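Local coordinates for single-strand DNA-binding protein (Agrobacterium tumefaciens, PDB 3BTP) that binds single-stranded DNA regardless of nucleotide sequence and mediates nuclear uptake of single-stranded copies of the transferred T-DNA, at residues Arg365-Tyr373 with Pro459-Leu467; Ser476-Asp484 with Thr494-Glu502. One frame throughout, in Å; residues are numbered along the deposited sequence.

How the contacts relate
Contacts 1 and 2 are two strand pairs of one closed antiparallel β-barrel. Contact 1 joins strand 367-370 to strand 460-462; contact 2 joins strand 480-485 to strand 494-497. Strand 453-456 lies between them in the sheet, bonded to Arg462 on one side and to Leu481 on the other. Their centres are about 15 Å apart, and their nearest atoms come within about 4 Å without touching. Each pair leads straight into a helix, just after Ser370 in contact 1 and Asn497 in contact 2. Contact 1 also reaches the chain of another protein, through Arg367, Val369, Tyr373 and Asn460.

Contact 1: Arg365-Tyr373 with Pro459-Leu467; sequences RDRHVSVDY and PNLREVPDL
His368 and Leu461 face each other as a hydrogen-bonded antiparallel pair and exchange two backbone bonds. His368 N reaches Leu461 O at 3.1 Å, nearly straight at 169°, and Leu461 N returns to His368 O at 2.9 Å. Further along, Ser370, the N-cap of the helix that follows, donates its backbone N to Pro459 O at 2.7 Å. This end is buried and compact. Tyr373, in the first turn of that helix, holds CG anti to its own backbone N (chi1 -175°), which brings CD1 to 3.7 Å from Pro459 CG; its hydroxyl bonds to Tyr319 OH, and Trp323 packs on both Tyr373 and Pro459.

Strands 367-370 and 460-462 are neighbours in an antiparallel β-barrel, flanked by strand 349-352 beyond the first and strand 453-456 beyond the second. On the face that carries Arg367, Val369 and Asn460, an extended Arg367 meets an Arg462 whose chain bends back at chi2 and chi3. The two guanidinium groups stack flat, centres 3.9 Å apart and planes 12° from parallel. Separate anions probably offset the like charges: Arg367 NH2 forms a salt bridge with an acidic side chain of another protein's chain, while Arg462 NH2 makes a weak hydrogen bond, part of a salt bridge, to Asp466 OD2 at 3.1 Å.

Past Arg462 the contact opens toward solvent and its grip loosens. Pro465 lays CB over one face of the exposed Arg365 guanidinium, and Asp466 OD1 stands at that group's edge, in a long salt bridge of 3.9 Å to Arg365 NH1. A firmer hold comes from Glu463, whose OE2 accepts from Asp366 N at 2.7 Å on its anti side, tilted out of the carboxylate plane. Between the two backbones a water donates to Asp366 O and Asp466 OD2 and accepts from Arg462 NE and Glu463 N.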
loop_
_atom_site.group_PDB
_atom_site.type_symbol
_atom_site.label_atom_id
_atom_site.label_comp_id
_atom_site.label_asym_id
_atom_site.label_seq_id
_atom_site.Cartn_x
_atom_site.Cartn_y
_atom_site.Cartn_z
ATOM N N ARG A 365 -13.318 -12.068 12.708
ATOM C CA ARG A 365 -11.911 -12.120 13.123
ATOM C C ARG A 365 -11.270 -10.748 13.426
ATOM O O ARG A 365 -11.655 -9.725 12.878
ATOM C CB ARG A 365 -11.077 -12.886 12.098
ATOM C CG ARG A 365 -11.276 -14.391 12.223
ATOM C CD ARG A 365 -10.498 -15.213 11.211
ATOM N NE ARG A 365 -10.787 -16.634 11.470
ATOM C CZ ARG A 365 -10.817 -17.593 10.548
ATOM N NH1 ARG A 365 -10.551 -17.315 9.271
ATOM N NH2 ARG A 365 -11.108 -18.849 10.906
ATOM N N ASP A 366 -10.298 -10.742 14.329
ATOM C CA ASP A 366 -9.521 -9.550 14.618
ATOM C C ASP A 366 -8.682 -9.119 13.431
ATOM O O ASP A 366 -8.217 -9.959 12.667
ATOM C CB ASP A 366 -8.691 -9.709 15.889
ATOM C CG ASP A 366 -9.544 -9.794 17.124
ATOM O OD1 ASP A 366 -10.709 -9.350 17.066
ATOM O OD2 ASP A 366 -9.105 -10.330 18.166
ATOM N N ARG A 367 -8.532 -7.795 13.252
ATOM C CA ARG A 367 -7.716 -7.266 12.174
ATOM C C ARG A 367 -7.257 -5.922 12.637
ATOM O O ARG A 367 -8.067 -5.001 12.689
ATOM C CB ARG A 367 -8.497 -7.172 10.833
ATOM C CG ARG A 367 -7.622 -6.599 9.719
ATOM C CD ARG A 367 -8.078 -6.933 8.327
ATOM N NE ARG A 367 -7.073 -6.455 7.329
ATOM C CZ ARG A 367 -7.247 -6.397 5.997
ATOM N NH1 ARG A 367 -8.370 -6.827 5.434
ATOM N NH2 ARG A 367 -6.247 -6.007 5.198
ATOM N N HIS A 368 -5.968 -5.816 12.992
ATOM C CA HIS A 368 -5.425 -4.638 13.652
ATOM C C HIS A 368 -4.656 -3.781 12.637
ATOM O O HIS A 368 -3.704 -4.247 12.034
ATOM C CB HIS A 368 -4.441 -5.177 14.721
ATOM C CG HIS A 368 -5.112 -5.929 15.828
ATOM N ND1 HIS A 368 -5.221 -7.304 15.849
ATOM C CD2 HIS A 368 -5.734 -5.489 16.943
ATOM C CE1 HIS A 368 -5.862 -7.681 16.933
ATOM N NE2 HIS A 368 -6.170 -6.600 17.625
ATOM N N VAL A 369 -5.027 -2.540 12.445
ATOM C CA VAL A 369 -4.466 -1.806 11.379
ATOM C C VAL A 369 -3.653 -0.754 12.071
ATOM O O VAL A 369 -4.104 -0.119 13.060
ATOM C CB VAL A 369 -5.566 -1.215 10.398
ATOM C CG1 VAL A 369 -4.987 -0.187 9.460
ATOM C CG2 VAL A 369 -6.275 -2.367 9.566
ATOM N N SER A 370 -2.449 -0.567 11.572
ATOM C CA SER A 370 -1.571 0.500 12.032
ATOM C C SER A 370 -2.296 1.855 12.095
ATOM O O SER A 370 -2.897 2.287 11.123
ATOM C CB SER A 370 -0.430 0.600 11.047
ATOM O OG SER A 370 0.379 1.690 11.376
ATOM N N VAL A 371 -2.197 2.535 13.217
ATOM C CA VAL A 371 -2.776 3.860 13.376
ATOM C C VAL A 371 -2.161 4.980 12.507
ATOM O O VAL A 371 -2.867 5.806 11.964
ATOM C CB VAL A 371 -2.744 4.258 14.931
ATOM C CG1 VAL A 371 -3.028 5.725 15.174
ATOM C CG2 VAL A 371 -3.704 3.310 15.795
ATOM N N ASP A 372 -0.839 5.046 12.482
ATOM C CA ASP A 372 -0.079 5.853 11.579
ATOM C C ASP A 372 -0.499 5.750 10.090
ATOM O O ASP A 372 -0.756 6.769 9.429
ATOM C CB ASP A 372 1.374 5.420 11.710
ATOM C CG ASP A 372 2.275 6.117 10.703
ATOM O OD1 ASP A 372 2.461 7.338 10.865
ATOM O OD2 ASP A 372 2.761 5.438 9.730
ATOM N N TYR A 373 -0.525 4.538 9.553
ATOM C CA TYR A 373 -1.120 4.275 8.241
ATOM C C TYR A 373 -2.504 4.956 8.068
ATOM O O TYR A 373 -2.759 5.706 7.125
ATOM C CB TYR A 373 -1.209 2.733 7.996
ATOM C CG TYR A 373 -1.698 2.371 6.628
ATOM C CD1 TYR A 373 -0.816 2.309 5.521
ATOM C CD2 TYR A 373 -3.025 2.143 6.410
ATOM C CE1 TYR A 373 -1.269 1.983 4.221
ATOM C CE2 TYR A 373 -3.509 1.857 5.120
ATOM C CZ TYR A 373 -2.641 1.790 4.042
ATOM O OH TYR A 373 -3.203 1.462 2.825
ATOM N N PRO A 459 1.301 -2.990 7.273
ATOM C CA PRO A 459 0.807 -2.140 8.347
ATOM C C PRO A 459 -0.465 -2.660 9.010
ATOM O O PRO A 459 -1.304 -1.872 9.457
ATOM C CB PRO A 459 0.657 -0.775 7.683
ATOM C CG PRO A 459 0.475 -1.035 6.284
ATOM C CD PRO A 459 0.968 -2.445 5.954
ATOM N N ASN A 460 -0.588 -3.987 9.106
ATOM C CA ASN A 460 -1.636 -4.577 9.870
ATOM C C ASN A 460 -1.201 -5.975 10.436
ATOM O O ASN A 460 -0.272 -6.610 9.921
ATOM C CB ASN A 460 -2.969 -4.548 9.105
ATOM C CG ASN A 460 -3.089 -5.600 7.961
ATOM O OD1 ASN A 460 -2.145 -6.303 7.573
ATOM N ND2 ASN A 460 -4.299 -5.725 7.471
ATOM N N LEU A 461 -1.841 -6.385 11.542
ATOM C CA LEU A 461 -1.650 -7.678 12.148
ATOM C C LEU A 461 -2.884 -8.473 11.846
ATOM O O LEU A 461 -3.981 -7.996 12.014
ATOM C CB LEU A 461 -1.460 -7.557 13.655
ATOM C CG LEU A 461 -0.267 -6.751 14.307
ATOM C CD1 LEU A 461 0.996 -6.638 13.500
ATOM C CD2 LEU A 461 -0.618 -5.448 14.662
ATOM N N ARG A 462 -2.669 -9.731 11.430
ATOM C CA ARG A 462 -3.719 -10.659 11.045
ATOM C C ARG A 462 -3.683 -11.946 11.880
ATOM O O ARG A 462 -2.649 -12.367 12.386
ATOM C CB ARG A 462 -3.570 -10.972 9.557
ATOM C CG ARG A 462 -3.544 -9.761 8.623
ATOM C CD ARG A 462 -4.838 -8.919 8.530
ATOM N NE ARG A 462 -6.101 -9.699 8.321
ATOM C CZ ARG A 462 -6.556 -10.044 7.104
ATOM N NH1 ARG A 462 -5.913 -9.708 6.032
ATOM N NH2 ARG A 462 -7.664 -10.738 6.946
ATOM N N GLU A 463 -4.846 -12.529 12.074
ATOM C CA GLU A 463 -5.008 -13.865 12.599
ATOM C C GLU A 463 -4.415 -14.883 11.642
ATOM O O GLU A 463 -4.391 -14.703 10.424
ATOM C CB GLU A 463 -6.508 -14.135 12.835
ATOM C CG GLU A 463 -7.102 -13.315 13.952
ATOM C CD GLU A 463 -8.389 -13.926 14.539
ATOM O OE1 GLU A 463 -8.470 -15.203 14.484
ATOM O OE2 GLU A 463 -9.282 -13.137 15.079
ATOM N N VAL A 464 -3.927 -15.974 12.201
ATOM C CA VAL A 464 -3.249 -16.985 11.359
ATOM C C VAL A 464 -4.152 -17.540 10.194
ATOM O O VAL A 464 -3.683 -17.605 9.039
ATOM C CB VAL A 464 -2.699 -18.145 12.209
ATOM C CG1 VAL A 464 -2.136 -19.220 11.322
ATOM C CG2 VAL A 464 -1.681 -17.650 13.236
ATOM N N PRO A 465 -5.405 -17.992 10.503
ATOM C CA PRO A 465 -6.280 -18.462 9.393
ATOM C C PRO A 465 -6.649 -17.456 8.300
ATOM O O PRO A 465 -7.253 -17.859 7.325
ATOM C CB PRO A 465 -7.561 -18.918 10.100
ATOM C CG PRO A 465 -7.477 -18.380 11.495
ATOM C CD PRO A 465 -6.026 -18.221 11.832
ATOM N N ASP A 466 -6.294 -16.176 8.465
ATOM C CA ASP A 466 -6.507 -15.167 7.448
ATOM C C ASP A 466 -5.334 -15.052 6.496
ATOM O O ASP A 466 -5.419 -14.336 5.486
ATOM C CB ASP A 466 -6.784 -13.820 8.089
ATOM C CG ASP A 466 -8.250 -13.568 8.280
ATOM O OD1 ASP A 466 -9.021 -14.220 7.535
ATOM O OD2 ASP A 466 -8.641 -12.720 9.136
ATOM N N LEU A 467 -4.217 -15.699 6.807
ATOM C CA LEU A 467 -3.070 -15.572 5.904
ATOM C C LEU A 467 -3.125 -16.696 4.867
ATOM O O LEU A 467 -3.514 -17.831 5.187
ATOM C CB LEU A 467 -1.744 -15.623 6.647
ATOM C CG LEU A 467 -1.447 -14.671 7.810
ATOM C CD1 LEU A 467 -0.150 -15.174 8.489
ATOM C CD2 LEU A 467 -1.283 -13.292 7.302
HETATM O O HOH W 1 -7.206 -10.994 10.510
#

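Contact 2: Ser476-Asp484 with Thr494-Glu502; sequences SQKDVLIAD and TYTNVVEYE
Ile482 and Thr496 form the hydrogen-bonded pair at the middle of a β-hairpin in the antiparallel barrel, whose second strand runs on into helix 498-503; the strands are strongly twisted, 141° between their directions. Ile482 N bonds to Thr496 O at 2.8 Å and Thr496 N to Ile482 O at 2.9 Å, with Asp484 N to Thr494 O at one end and Val498 N to Val480 O at the other. A water donates to both Asp484 O and Thr494 O. Asn497 caps the new helix, its OD1 accepting from Val499 N above the carbonyl plane.

Among the apolar contacts, Ile482 crosses Val498 at about a right angle, its CD1 tight on Val498 CG1 at 3.3 Å. Ile482 CB also rests 3.7 Å from CE1 of Tyr501. On the other face Ala483 CB meets Tyr495 CE1 at 3.7 Å.

Side-chain hydrogen bonds converge on the buried carboxylate of Asp484, whose CG, anti to the carbonyl carbon (chi1 -55°), faces three donor hydroxyls that fix its rotation. Tyr501 OH takes the anti lone pair of OD1. Arg405 NE bonds to Thr496 OG1 but makes only a long, weak ion pair with Asp484 OD2. Thr494 OG1, also bonded to Thr492, reaches the anti lone pair of OD2 at 2.6 Å, whereas Thr496 OG1 approaches the same oxygen from the syn side, tilted 21° out of the carboxylate plane, also at 2.6 Å.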
loop_
_atom_site.group_PDB
_atom_site.type_symbol
_atom_site.label_atom_id
_atom_site.label_comp_id
_atom_site.label_asym_id
_atom_site.label_seq_id
_atom_site.Cartn_x
_atom_site.Cartn_y
_atom_site.Cartn_z
ATOM N N SER A 476 10.481 -19.212 15.712
ATOM C CA SER A 476 11.032 -17.914 16.100
ATOM C C SER A 476 10.710 -16.733 15.143
ATOM O O SER A 476 11.390 -15.686 15.200
ATOM C CB SER A 476 12.553 -18.044 16.300
ATOM O OG SER A 476 13.250 -16.816 16.072
ATOM N N GLN A 477 9.692 -16.844 14.284
ATOM C CA GLN A 477 9.384 -15.677 13.433
ATOM C C GLN A 477 9.158 -14.431 14.271
ATOM O O GLN A 477 8.451 -14.402 15.312
ATOM C CB GLN A 477 8.243 -15.911 12.430
ATOM C CG GLN A 477 8.071 -14.805 11.386
ATOM C CD GLN A 477 9.031 -14.944 10.171
ATOM O OE1 GLN A 477 10.093 -14.290 10.118
ATOM N NE2 GLN A 477 8.647 -15.792 9.192
ATOM N N LYS A 478 9.803 -13.379 13.800
ATOM C CA LYS A 478 9.769 -12.106 14.476
ATOM C C LYS A 478 8.530 -11.316 14.098
ATOM O O LYS A 478 8.400 -10.164 14.478
ATOM C CB LYS A 478 11.035 -11.331 14.165
ATOM C CG LYS A 478 11.398 -11.232 12.710
ATOM C CD LYS A 478 12.565 -10.227 12.567
ATOM C CE LYS A 478 12.522 -9.141 13.714
ATOM N NZ LYS A 478 13.279 -7.856 13.492
ATOM N N ASP A 479 7.647 -11.951 13.332
ATOM C CA ASP A 479 6.440 -11.364 12.820
ATOM C C ASP A 479 5.200 -11.849 13.631
ATOM O O ASP A 479 4.076 -11.313 13.463
ATOM C CB ASP A 479 6.326 -11.751 11.358
ATOM C CG ASP A 479 6.918 -10.691 10.391
ATOM O OD1 ASP A 479 7.732 -9.820 10.834
ATOM O OD2 ASP A 479 6.528 -10.711 9.183
ATOM N N VAL A 480 5.456 -12.807 14.551
ATOM C CA VAL A 480 4.476 -13.575 15.280
ATOM C C VAL A 480 4.367 -13.154 16.747
ATOM O O VAL A 480 5.337 -13.060 17.426
ATOM C CB VAL A 480 4.799 -15.069 15.140
ATOM C CG1 VAL A 480 3.813 -15.932 15.937
ATOM C CG2 VAL A 480 4.781 -15.466 13.650
ATOM N N LEU A 481 3.151 -12.849 17.187
ATOM C CA LEU A 481 2.836 -12.355 18.531
ATOM C C LEU A 481 1.791 -13.289 19.135
ATOM O O LEU A 481 0.841 -13.702 18.484
ATOM C CB LEU A 481 2.236 -10.920 18.477
ATOM C CG LEU A 481 3.144 -9.773 17.956
ATOM C CD1 LEU A 481 2.399 -8.898 17.001
ATOM C CD2 LEU A 481 3.596 -8.955 19.112
ATOM N N ILE A 482 1.970 -13.532 20.424
ATOM C CA ILE A 482 1.278 -14.546 21.178
ATOM C C ILE A 482 0.448 -13.849 22.236
ATOM O O ILE A 482 0.948 -12.928 22.927
ATOM C CB ILE A 482 2.283 -15.543 21.811
ATOM C CG1 ILE A 482 3.357 -15.986 20.780
ATOM C CG2 ILE A 482 1.517 -16.790 22.417
ATOM C CD1 ILE A 482 2.774 -16.892 19.643
ATOM N N ALA A 483 -0.820 -14.244 22.343
ATOM C CA ALA A 483 -1.673 -13.734 23.432
ATOM C C ALA A 483 -1.202 -14.320 24.733
ATOM O O ALA A 483 -1.363 -15.513 24.950
ATOM C CB ALA A 483 -3.183 -14.072 23.220
ATOM N N ASP A 484 -0.661 -13.468 25.592
ATOM C CA ASP A 484 -0.103 -13.889 26.849
ATOM C C ASP A 484 -1.143 -14.348 27.872
ATOM O O ASP A 484 -2.326 -14.002 27.801
ATOM C CB ASP A 484 0.769 -12.753 27.455
ATOM C CG ASP A 484 1.848 -12.271 26.490
ATOM O OD1 ASP A 484 2.477 -13.102 25.787
ATOM O OD2 ASP A 484 2.044 -11.056 26.399
ATOM N N THR A 494 -2.286 -8.885 26.847
ATOM C CA THR A 494 -1.147 -8.457 26.050
ATOM C C THR A 494 -0.809 -9.482 24.967
ATOM O O THR A 494 -1.263 -10.622 25.008
ATOM C CB THR A 494 0.071 -8.053 26.942
ATOM O OG1 THR A 494 0.603 -9.205 27.583
ATOM C CG2 THR A 494 -0.329 -6.993 28.019
ATOM N N TYR A 495 -0.027 -9.041 23.990
ATOM C CA TYR A 495 0.561 -9.884 23.023
ATOM C C TYR A 495 2.067 -9.644 23.084
ATOM O O TYR A 495 2.508 -8.500 23.036
ATOM C CB TYR A 495 0.150 -9.488 21.585
ATOM C CG TYR A 495 -1.233 -9.937 21.218
ATOM C CD1 TYR A 495 -1.458 -11.232 20.780
ATOM C CD2 TYR A 495 -2.335 -9.045 21.370
ATOM C CE1 TYR A 495 -2.753 -11.666 20.445
ATOM C CE2 TYR A 495 -3.605 -9.446 21.047
ATOM C CZ TYR A 495 -3.811 -10.767 20.633
ATOM O OH TYR A 495 -5.082 -11.160 20.312
ATOM N N THR A 496 2.840 -10.721 22.988
ATOM C CA THR A 496 4.272 -10.630 23.124
ATOM C C THR A 496 4.863 -11.441 21.973
ATOM O O THR A 496 4.310 -12.470 21.623
ATOM C CB THR A 496 4.767 -11.110 24.522
ATOM O OG1 THR A 496 4.289 -10.211 25.505
ATOM C CG2 THR A 496 6.310 -11.049 24.653
ATOM N N ASN A 497 5.947 -10.933 21.378
ATOM C CA ASN A 497 6.680 -11.561 20.212
ATOM C C ASN A 497 7.119 -12.997 20.583
ATOM O O ASN A 497 7.549 -13.219 21.716
ATOM C CB ASN A 497 7.901 -10.642 20.063
ATOM C CG ASN A 497 8.839 -10.926 18.897
ATOM O OD1 ASN A 497 8.783 -11.932 18.149
ATOM N ND2 ASN A 497 9.795 -9.992 18.760
ATOM N N VAL A 498 7.033 -13.963 19.649
ATOM C CA VAL A 498 7.573 -15.312 19.908
ATOM C C VAL A 498 9.052 -15.331 20.346
ATOM O O VAL A 498 9.410 -16.158 21.189
ATOM C CB VAL A 498 7.307 -16.402 18.780
ATOM C CG1 VAL A 498 5.991 -17.114 18.981
ATOM C CG2 VAL A 498 7.402 -15.881 17.424
ATOM N N VAL A 499 9.879 -14.409 19.846
ATOM C CA VAL A 499 11.320 -14.327 20.161
ATOM C C VAL A 499 11.592 -14.110 21.630
ATOM O O VAL A 499 12.595 -14.631 22.202
ATOM C CB VAL A 499 12.062 -13.205 19.329
ATOM C CG1 VAL A 499 13.501 -13.048 19.774
ATOM C CG2 VAL A 499 12.049 -13.544 17.806
ATOM N N GLU A 500 10.704 -13.351 22.264
ATOM C CA GLU A 500 10.766 -13.249 23.695
ATOM C C GLU A 500 10.408 -14.564 24.381
ATOM O O GLU A 500 10.921 -14.839 25.448
ATOM C CB GLU A 500 9.886 -12.099 24.219
ATOM C CG GLU A 500 10.508 -10.764 24.029
ATOM C CD GLU A 500 11.740 -10.627 24.927
ATOM O OE1 GLU A 500 11.532 -10.475 26.172
ATOM O OE2 GLU A 500 12.892 -10.717 24.394
ATOM N N TYR A 501 9.507 -15.364 23.793
ATOM C CA TYR A 501 9.150 -16.652 24.421
ATOM C C TYR A 501 10.387 -17.600 24.458
ATOM O O TYR A 501 10.651 -18.249 25.463
ATOM C CB TYR A 501 7.959 -17.332 23.738
ATOM C CG TYR A 501 6.613 -16.898 24.277
ATOM C CD1 TYR A 501 6.082 -15.656 23.958
ATOM C CD2 TYR A 501 5.893 -17.727 25.136
ATOM C CE1 TYR A 501 4.859 -15.255 24.445
ATOM C CE2 TYR A 501 4.628 -17.334 25.687
ATOM C CZ TYR A 501 4.124 -16.098 25.312
ATOM O OH TYR A 501 2.895 -15.724 25.775
ATOM N N GLU A 502 11.113 -17.617 23.366
ATOM C CA GLU A 502 12.355 -18.348 23.217
ATOM C C GLU A 502 13.477 -17.851 24.121
ATOM O O GLU A 502 14.161 -18.626 24.722
ATOM C CB GLU A 502 12.789 -18.220 21.765
ATOM C CG GLU A 502 13.069 -19.495 21.110
ATOM C CD GLU A 502 13.390 -19.279 19.609
ATOM O OE1 GLU A 502 12.426 -18.896 18.855
ATOM O OE2 GLU A 502 14.584 -19.462 19.216
HETATM O O HOH W 2 -3.437 -11.702 26.518
#